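Local coordinates for protein CRISPR system Cmr subunit Cmr6 (Pyrococcus furiosus, PDB 4W8V) that binds RNA as a RAMP-superfamily subunit of the type III-B Cmr CRISPR complex, where it caps the elongated ribonucleoprotein together with Cmr1, at residues Y45-I50 with L195-D200; N166-P171 with V180-D185. One frame throughout, in Å; residues are numbered along the deposited sequence.

How the interactions relate
Interaction 1 is a buried contact and interaction 2 a surface one. In interaction 1 the loop between helices 34-43 and 52-68 lies against strand 192-197, the middle strand of the three-stranded antiparallel sheet. Interaction 2 joins two parts of the single long loop that leads from strand 161-165 to that same strand. Their centres are about 26 Å apart, and their nearest atoms about 11 Å, so they do not touch. Interaction 1 is almost wholly apolar, with methyl groups and a proline ring meeting and no hydrogen bond across. Interaction 2 also packs against proline, but uses a histidine ring, a carboxylate and two bridging waters.

Interaction 1 (Y45-I50 with L195-D200); sequences YGVPYI and LTVPKD
Val197, Leu195 and Pro48 carry most of this contact, in which a loop packs on one side of the three-stranded antiparallel sheet of the RAMP-superfamily part of Cmr6 held by this chain. Leu195 and Val197 lie on the middle strand, 192-197. Both point toward the loop 45-50. Pro48 touches both through one ring carbon, CD. This Pro48 CD meets Leu195 CD1 at 4.0 Å and Val197 CG2 at 4.1 Å. The Pro48 ring and the Val197 side chain run past each other in opposite directions. The side chain of Val47 meets Val197 at about a right angle, and Val47 CG1 lies 4.2 Å from Val197 CG2. In Val197, CG2 is the branch beside the backbone N, with CG1 anti to it (chi1 171°), and this CG2 is the methyl that serves both loop residues. No hydrogen bond crosses the contact. Arg40 of helix 34-43 also touches Pro48 and Leu195, and Val27 and Leu25 of the edge strand 25-28 touch Pro48 and Val197, respectively. The carbonyl of Gly46 is hydrogen-bonded to Arg40 NH1. The same oxygen, Gly46 O, lies 3.5 Å from Leu195 CD1.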
ATOM      1  N   TYR A  45      14.776  13.109  13.365  1.00 59.47           N
ATOM      2  CA  TYR A  45      14.798  14.490  12.879  1.00 67.62           C
ATOM      3  C   TYR A  45      13.421  14.984  12.433  1.00 63.64           C
ATOM      4  O   TYR A  45      13.312  15.815  11.538  1.00 64.71           O
ATOM      5  CB  TYR A  45      15.803  14.664  11.724  1.00 68.06           C
ATOM      6  CG  TYR A  45      17.172  14.057  11.970  1.00 61.00           C
ATOM      7  CD1 TYR A  45      18.216  14.821  12.477  1.00 66.31           C
ATOM      8  CD2 TYR A  45      17.419  12.725  11.674  1.00 66.71           C
ATOM      9  CE1 TYR A  45      19.475  14.264  12.691  1.00 73.36           C
ATOM     10  CE2 TYR A  45      18.667  12.156  11.890  1.00 70.62           C
ATOM     11  CZ  TYR A  45      19.691  12.929  12.395  1.00 76.35           C
ATOM     12  OH  TYR A  45      20.921  12.350  12.609  1.00 83.57           O
ATOM     13  N   GLY A  46      12.372  14.472  13.058  1.00 72.18           N
ATOM     14  CA  GLY A  46      11.018  14.921  12.760  1.00 60.40           C
ATOM     15  C   GLY A  46      10.314  14.119  11.685  1.00 60.87           C
ATOM     16  O   GLY A  46       9.128  14.339  11.410  1.00 64.77           O
ATOM     17  N   VAL A  47      11.030  13.180  11.083  1.00 62.06           N
ATOM     18  CA  VAL A  47      10.473  12.379   9.994  1.00 61.98           C
ATOM     19  C   VAL A  47       9.474  11.332  10.508  1.00 62.93           C
ATOM     20  O   VAL A  47       9.836  10.474  11.314  1.00 69.78           O
ATOM     21  CB  VAL A  47      11.619  11.696   9.216  1.00 55.33           C
ATOM     22  CG1 VAL A  47      11.103  10.824   8.079  1.00 50.23           C
ATOM     23  CG2 VAL A  47      12.555  12.758   8.679  1.00 56.65           C
ATOM     24  N   PRO A  48       8.206  11.398  10.055  1.00 56.43           N
ATOM     25  CA  PRO A  48       7.253  10.417  10.578  1.00 55.19           C
ATOM     26  C   PRO A  48       7.379   9.060   9.892  1.00 50.51           C
ATOM     27  O   PRO A  48       8.096   8.919   8.913  1.00 59.53           O
ATOM     28  CB  PRO A  48       5.904  11.071  10.282  1.00 58.44           C
ATOM     29  CG  PRO A  48       6.167  11.880   9.062  1.00 54.55           C
ATOM     30  CD  PRO A  48       7.528  12.426   9.237  1.00 58.13           C
ATOM     31  N   TYR A  49       6.717   8.041  10.407  1.00 55.47           N
ATOM     32  CA  TYR A  49       6.752   6.755   9.725  1.00 59.31           C
ATOM     33  C   TYR A  49       5.548   6.566   8.823  1.00 60.63           C
ATOM     34  O   TYR A  49       4.626   7.386   8.806  1.00 59.94           O
ATOM     35  CB  TYR A  49       6.822   5.598  10.728  1.00 51.05           C
ATOM     36  CG  TYR A  49       5.604   5.455  11.626  1.00 52.47           C
ATOM     37  CD1 TYR A  49       4.599   4.538  11.338  1.00 51.97           C
ATOM     38  CD2 TYR A  49       5.483   6.215  12.778  1.00 61.26           C
ATOM     39  CE1 TYR A  49       3.502   4.387  12.171  1.00 60.82           C
ATOM     40  CE2 TYR A  49       4.388   6.070  13.627  1.00 58.68           C
ATOM     41  CZ  TYR A  49       3.404   5.155  13.323  1.00 61.35           C
ATOM     42  OH  TYR A  49       2.332   5.013  14.186  1.00 53.87           O
ATOM     43  N   ILE A  50       5.589   5.476   8.060  1.00 69.29           N
ATOM     44  CA  ILE A  50       4.478   5.053   7.216  1.00 56.81           C
ATOM     45  C   ILE A  50       3.802   3.867   7.865  1.00 55.70           C
ATOM     46  O   ILE A  50       4.412   2.804   7.989  1.00 55.76           O
ATOM     47  CB  ILE A  50       4.962   4.647   5.818  1.00 64.27           C
ATOM     48  CG1 ILE A  50       5.625   5.836   5.108  1.00 63.70           C
ATOM     49  CG2 ILE A  50       3.815   4.069   5.015  1.00 62.16           C
ATOM     50  CD1 ILE A  50       6.900   5.466   4.352  1.00 61.50           C
ATOM     51  N   LEU A 195       3.395  16.697   6.922  1.00 57.16           N
ATOM     52  CA  LEU A 195       4.814  16.905   6.723  1.00 59.86           C
ATOM     53  C   LEU A 195       5.245  16.356   5.377  1.00 57.16           C
ATOM     54  O   LEU A 195       4.914  15.217   5.032  1.00 53.71           O
ATOM     55  CB  LEU A 195       5.621  16.231   7.841  1.00 62.64           C
ATOM     56  CG  LEU A 195       5.489  16.879   9.215  1.00 66.51           C
ATOM     57  CD1 LEU A 195       6.239  16.048  10.267  1.00 67.09           C
ATOM     58  CD2 LEU A 195       5.979  18.324   9.175  1.00 66.46           C
ATOM     59  N   THR A 196       5.963  17.163   4.605  1.00 54.34           N
ATOM     60  CA  THR A 196       6.550  16.664   3.363  1.00 64.22           C
ATOM     61  C   THR A 196       7.993  16.288   3.608  1.00 58.62           C
ATOM     62  O   THR A 196       8.773  17.090   4.107  1.00 63.59           O
ATOM     63  CB  THR A 196       6.469  17.687   2.217  1.00 60.62           C
ATOM     64  OG1 THR A 196       5.094  17.955   1.935  1.00 68.03           O
ATOM     65  CG2 THR A 196       7.133  17.132   0.969  1.00 56.62           C
ATOM     66  N   VAL A 197       8.315  15.044   3.273  1.00 67.71           N
ATOM     67  CA  VAL A 197       9.617  14.441   3.525  1.00 54.95           C
ATOM     68  C   VAL A 197      10.425  14.472   2.240  1.00 64.16           C
ATOM     69  O   VAL A 197       9.910  14.109   1.188  1.00 74.79           O
ATOM     70  CB  VAL A 197       9.472  12.990   4.028  1.00 52.83           C
ATOM     71  CG1 VAL A 197      10.842  12.274   4.092  1.00 48.32           C
ATOM     72  CG2 VAL A 197       8.772  12.972   5.376  1.00 49.29           C
ATOM     73  N   PRO A 198      11.695  14.926   2.309  1.00 63.77           N
ATOM     74  CA  PRO A 198      12.428  15.088   1.047  1.00 54.61           C
ATOM     75  C   PRO A 198      12.826  13.758   0.425  1.00 61.59           C
ATOM     76  O   PRO A 198      12.616  12.704   1.020  1.00 63.10           O
ATOM     77  CB  PRO A 198      13.668  15.898   1.450  1.00 71.57           C
ATOM     78  CG  PRO A 198      13.799  15.736   2.936  1.00 74.71           C
ATOM     79  CD  PRO A 198      12.404  15.516   3.461  1.00 67.00           C
ATOM     80  N   LYS A 199      13.397  13.808  -0.773  1.00 66.60           N
ATOM     81  CA  LYS A 199      13.889  12.604  -1.427  1.00 64.13           C
ATOM     82  C   LYS A 199      15.103  12.048  -0.684  1.00 61.71           C
ATOM     83  O   LYS A 199      15.769  12.775   0.042  1.00 61.00           O
ATOM     84  CB  LYS A 199      14.275  12.885  -2.881  1.00 68.91           C
ATOM     85  CG  LYS A 199      13.259  13.642  -3.691  1.00 62.88           C
ATOM     86  CD  LYS A 199      13.836  14.003  -5.045  1.00 74.14           C
ATOM     87  CE  LYS A 199      12.807  14.683  -5.920  1.00 80.70           C
ATOM     88  NZ  LYS A 199      13.368  14.941  -7.261  1.00 82.30           N
ATOM     89  N   ASP A 200      15.370  10.762  -0.885  1.00 67.84           N
ATOM     90  CA  ASP A 200      16.542  10.074  -0.342  1.00 82.95           C
ATOM     91  C   ASP A 200      16.543  10.004   1.175  1.00 78.26           C
ATOM     92  O   ASP A 200      17.580  10.125   1.815  1.00 69.99           O
ATOM     93  CB  ASP A 200      17.833  10.735  -0.826  1.00 91.57           C
ATOM     94  CG  ASP A 200      18.020  10.603  -2.312  1.00101.87           C
ATOM     95  OD1 ASP A 200      17.790   9.494  -2.844  1.00102.04           O
ATOM     96  OD2 ASP A 200      18.384  11.611  -2.950  1.00108.35           O
TER

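Interaction 2 (N166-P171 with V180-D185); sequences NPHYGP and VPPPGD
The imidazole of His168 lies against Pro181, and this is the tightly packed part of the contact. Pro181 CB stands 3.8 Å from the centre of the His168 ring and only 1° off the ring normal. This is a CH-pi contact over one face. Pro181 CG lies over the same face, nearer His168 CG. The peptide bond before Pro181 is cis. Val180 and Pro182, the residues on either side of it in the chain, also touch the ring, each from an oblique direction. Val180 CG1 approaches His168 CD2 at 3.7 Å, and Pro182 CD approaches His168 NE2 at 3.5 Å. The ring is carried toward these residues with CG anti to the backbone N (chi1 160°). Its ND1 is hydrogen-bonded to the carbonyl of Trp186, which helps fix its rotation.

At the ring edge Asp185 OD2 comes, in plane, to 3.2 Å from His168 CE1. The carboxylate and ring planes are nearly perpendicular, 89° apart. Beyond it the contact is looser and wet. No direct hydrogen bond joins the two segments, and water links them instead. One water lies 2.7 Å from both Tyr169 O and Asp185 OD2. The second joins Asp185 OD1 at 2.7 Å to Tyr169 O by a longer bond. More acceptors surround these waters than they have protons, so the bridges need not all exist at once.

Asp185 closes a type II beta turn that starts at Pro182, with Asp185 N bonded to Pro182 O. Gly184 takes the positive phi usual at the third position of such a turn. The contact closes a proline-rich surface loop between strands 161-165 and 192-197 back on itself, with a type II turn on its second arm.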
ATOM      1  N   ASN A 166      -7.147  19.118   3.986  1.00 65.79           N
ATOM      2  CA  ASN A 166      -8.358  18.464   4.471  1.00 64.05           C
ATOM      3  C   ASN A 166      -8.628  17.175   3.699  1.00 52.94           C
ATOM      4  O   ASN A 166      -8.211  17.039   2.564  1.00 55.10           O
ATOM      5  CB  ASN A 166      -9.562  19.404   4.360  1.00 68.25           C
ATOM      6  CG  ASN A 166      -9.466  20.596   5.297  1.00 69.92           C
ATOM      7  OD1 ASN A 166      -8.431  21.248   5.390  1.00 63.56           O
ATOM      8  ND2 ASN A 166     -10.558  20.890   5.992  1.00 75.79           N
ATOM      9  N   PRO A 167      -9.314  16.216   4.321  1.00 58.10           N
ATOM     10  CA  PRO A 167      -9.652  14.968   3.640  1.00 57.91           C
ATOM     11  C   PRO A 167     -10.948  15.047   2.833  1.00 58.53           C
ATOM     12  O   PRO A 167     -11.927  15.622   3.274  1.00 58.80           O
ATOM     13  CB  PRO A 167      -9.831  13.993   4.795  1.00 55.19           C
ATOM     14  CG  PRO A 167     -10.381  14.850   5.879  1.00 55.25           C
ATOM     15  CD  PRO A 167      -9.681  16.173   5.745  1.00 62.37           C
ATOM     16  N   HIS A 168     -10.926  14.453   1.653  1.00 53.41           N
ATOM     17  CA  HIS A 168     -12.131  14.149   0.925  1.00 53.50           C
ATOM     18  C   HIS A 168     -12.177  12.656   0.622  1.00 60.78           C
ATOM     19  O   HIS A 168     -11.218  12.111   0.072  1.00 60.26           O
ATOM     20  CB  HIS A 168     -12.215  14.947  -0.366  1.00 61.84           C
ATOM     21  CG  HIS A 168     -13.161  14.343  -1.349  1.00 63.03           C
ATOM     22  ND1 HIS A 168     -14.522  14.316  -1.138  1.00 57.03           N
ATOM     23  CD2 HIS A 168     -12.936  13.661  -2.495  1.00 57.86           C
ATOM     24  CE1 HIS A 168     -15.098  13.675  -2.141  1.00 65.48           C
ATOM     25  NE2 HIS A 168     -14.158  13.263  -2.971  1.00 59.21           N
ATOM     26  N   TYR A 169     -13.274  11.988   0.985  1.00 52.90           N
ATOM     27  CA  TYR A 169     -13.371  10.553   0.731  1.00 49.24           C
ATOM     28  C   TYR A 169     -14.359  10.231  -0.368  1.00 58.20           C
ATOM     29  O   TYR A 169     -15.428  10.847  -0.485  1.00 57.45           O
ATOM     30  CB  TYR A 169     -13.738   9.788   2.014  1.00 50.80           C
ATOM     31  CG  TYR A 169     -12.701   9.937   3.108  1.00 59.77           C
ATOM     32  CD1 TYR A 169     -11.553   9.134   3.124  1.00 65.22           C
ATOM     33  CD2 TYR A 169     -12.844  10.900   4.100  1.00 55.26           C
ATOM     34  CE1 TYR A 169     -10.594   9.270   4.118  1.00 63.49           C
ATOM     35  CE2 TYR A 169     -11.893  11.051   5.086  1.00 58.26           C
ATOM     36  CZ  TYR A 169     -10.767  10.235   5.092  1.00 68.24           C
ATOM     37  OH  TYR A 169      -9.809  10.380   6.074  1.00 67.84           O
ATOM     38  N   GLY A 170     -13.986   9.268  -1.195  1.00 52.42           N
ATOM     39  CA  GLY A 170     -14.864   8.818  -2.248  1.00 48.60           C
ATOM     40  C   GLY A 170     -14.415   7.494  -2.810  1.00 56.34           C
ATOM     41  O   GLY A 170     -13.314   7.042  -2.524  1.00 56.15           O
ATOM     42  N   PRO A 171     -15.276   6.860  -3.614  1.00 72.23           N
ATOM     43  CA  PRO A 171     -14.866   5.635  -4.300  1.00 64.92           C
ATOM     44  C   PRO A 171     -13.747   5.925  -5.288  1.00 64.62           C
ATOM     45  O   PRO A 171     -13.848   6.868  -6.068  1.00 62.60           O
ATOM     46  CB  PRO A 171     -16.147   5.177  -5.017  1.00 68.00           C
ATOM     47  CG  PRO A 171     -17.000   6.412  -5.109  1.00 71.64           C
ATOM     48  CD  PRO A 171     -16.677   7.227  -3.896  1.00 66.49           C
ATOM     49  N   VAL A 180     -11.598  15.943  -8.686  1.00 79.17           N
ATOM     50  CA  VAL A 180     -11.772  15.623  -7.287  1.00 72.35           C
ATOM     51  C   VAL A 180     -11.580  16.879  -6.457  1.00 75.11           C
ATOM     52  O   VAL A 180     -10.643  17.636  -6.694  1.00 91.55           O
ATOM     53  CB  VAL A 180     -10.789  14.509  -6.849  1.00 71.35           C
ATOM     54  CG1 VAL A 180     -10.701  14.455  -5.390  1.00 79.14           C
ATOM     55  CG2 VAL A 180     -11.301  13.195  -7.303  1.00 72.22           C
ATOM     56  N   PRO A 181     -12.490  17.131  -5.505  1.00 69.59           N
ATOM     57  CA  PRO A 181     -13.747  16.401  -5.288  1.00 67.84           C
ATOM     58  C   PRO A 181     -14.708  16.603  -6.458  1.00 64.67           C
ATOM     59  O   PRO A 181     -14.634  17.651  -7.087  1.00 65.45           O
ATOM     60  CB  PRO A 181     -14.311  17.031  -4.010  1.00 67.09           C
ATOM     61  CG  PRO A 181     -13.131  17.656  -3.339  1.00 75.30           C
ATOM     62  CD  PRO A 181     -12.247  18.126  -4.449  1.00 78.33           C
ATOM     63  N   PRO A 182     -15.552  15.603  -6.762  1.00 61.04           N
ATOM     64  CA  PRO A 182     -16.552  15.678  -7.840  1.00 64.50           C
ATOM     65  C   PRO A 182     -17.635  16.731  -7.551  1.00 72.68           C
ATOM     66  O   PRO A 182     -17.804  17.108  -6.396  1.00 72.28           O
ATOM     67  CB  PRO A 182     -17.137  14.265  -7.865  1.00 67.63           C
ATOM     68  CG  PRO A 182     -16.900  13.726  -6.482  1.00 68.73           C
ATOM     69  CD  PRO A 182     -15.617  14.329  -6.025  1.00 62.53           C
ATOM     70  N   PRO A 183     -18.354  17.208  -8.589  1.00 87.26           N
ATOM     71  CA  PRO A 183     -19.317  18.299  -8.372  1.00 70.37           C
ATOM     72  C   PRO A 183     -20.355  17.936  -7.318  1.00 70.62           C
ATOM     73  O   PRO A 183     -20.824  16.807  -7.283  1.00 64.53           O
ATOM     74  CB  PRO A 183     -19.964  18.481  -9.750  1.00 78.18           C
ATOM     75  CG  PRO A 183     -18.988  17.900 -10.712  1.00 82.22           C
ATOM     76  CD  PRO A 183     -18.368  16.744  -9.988  1.00 84.00           C
ATOM     77  N   GLY A 184     -20.685  18.882  -6.449  1.00 77.52           N
ATOM     78  CA  GLY A 184     -21.608  18.621  -5.359  1.00 71.93           C
ATOM     79  C   GLY A 184     -20.938  18.101  -4.094  1.00 75.35           C
ATOM     80  O   GLY A 184     -21.529  18.150  -3.013  1.00 78.46           O
ATOM     81  N   ASP A 185     -19.707  17.610  -4.228  1.00 66.94           N
ATOM     82  CA  ASP A 185     -18.965  17.024  -3.111  1.00 67.82           C
ATOM     83  C   ASP A 185     -17.785  17.935  -2.740  1.00 69.61           C
ATOM     84  O   ASP A 185     -17.481  18.885  -3.461  1.00 66.97           O
ATOM     85  CB  ASP A 185     -18.482  15.611  -3.477  1.00 61.11           C
ATOM     86  CG  ASP A 185     -18.240  14.728  -2.256  1.00 62.50           C
ATOM     87  OD1 ASP A 185     -18.027  15.261  -1.148  1.00 61.20           O
ATOM     88  OD2 ASP A 185     -18.266  13.487  -2.406  1.00 62.54           O
TER
HETATM   89  O   HOH W   1     -17.982  11.049  -1.353  1.00 57.50           O
HETATM   90  O   HOH W   2     -16.830  13.553   0.543  1.00 58.97           O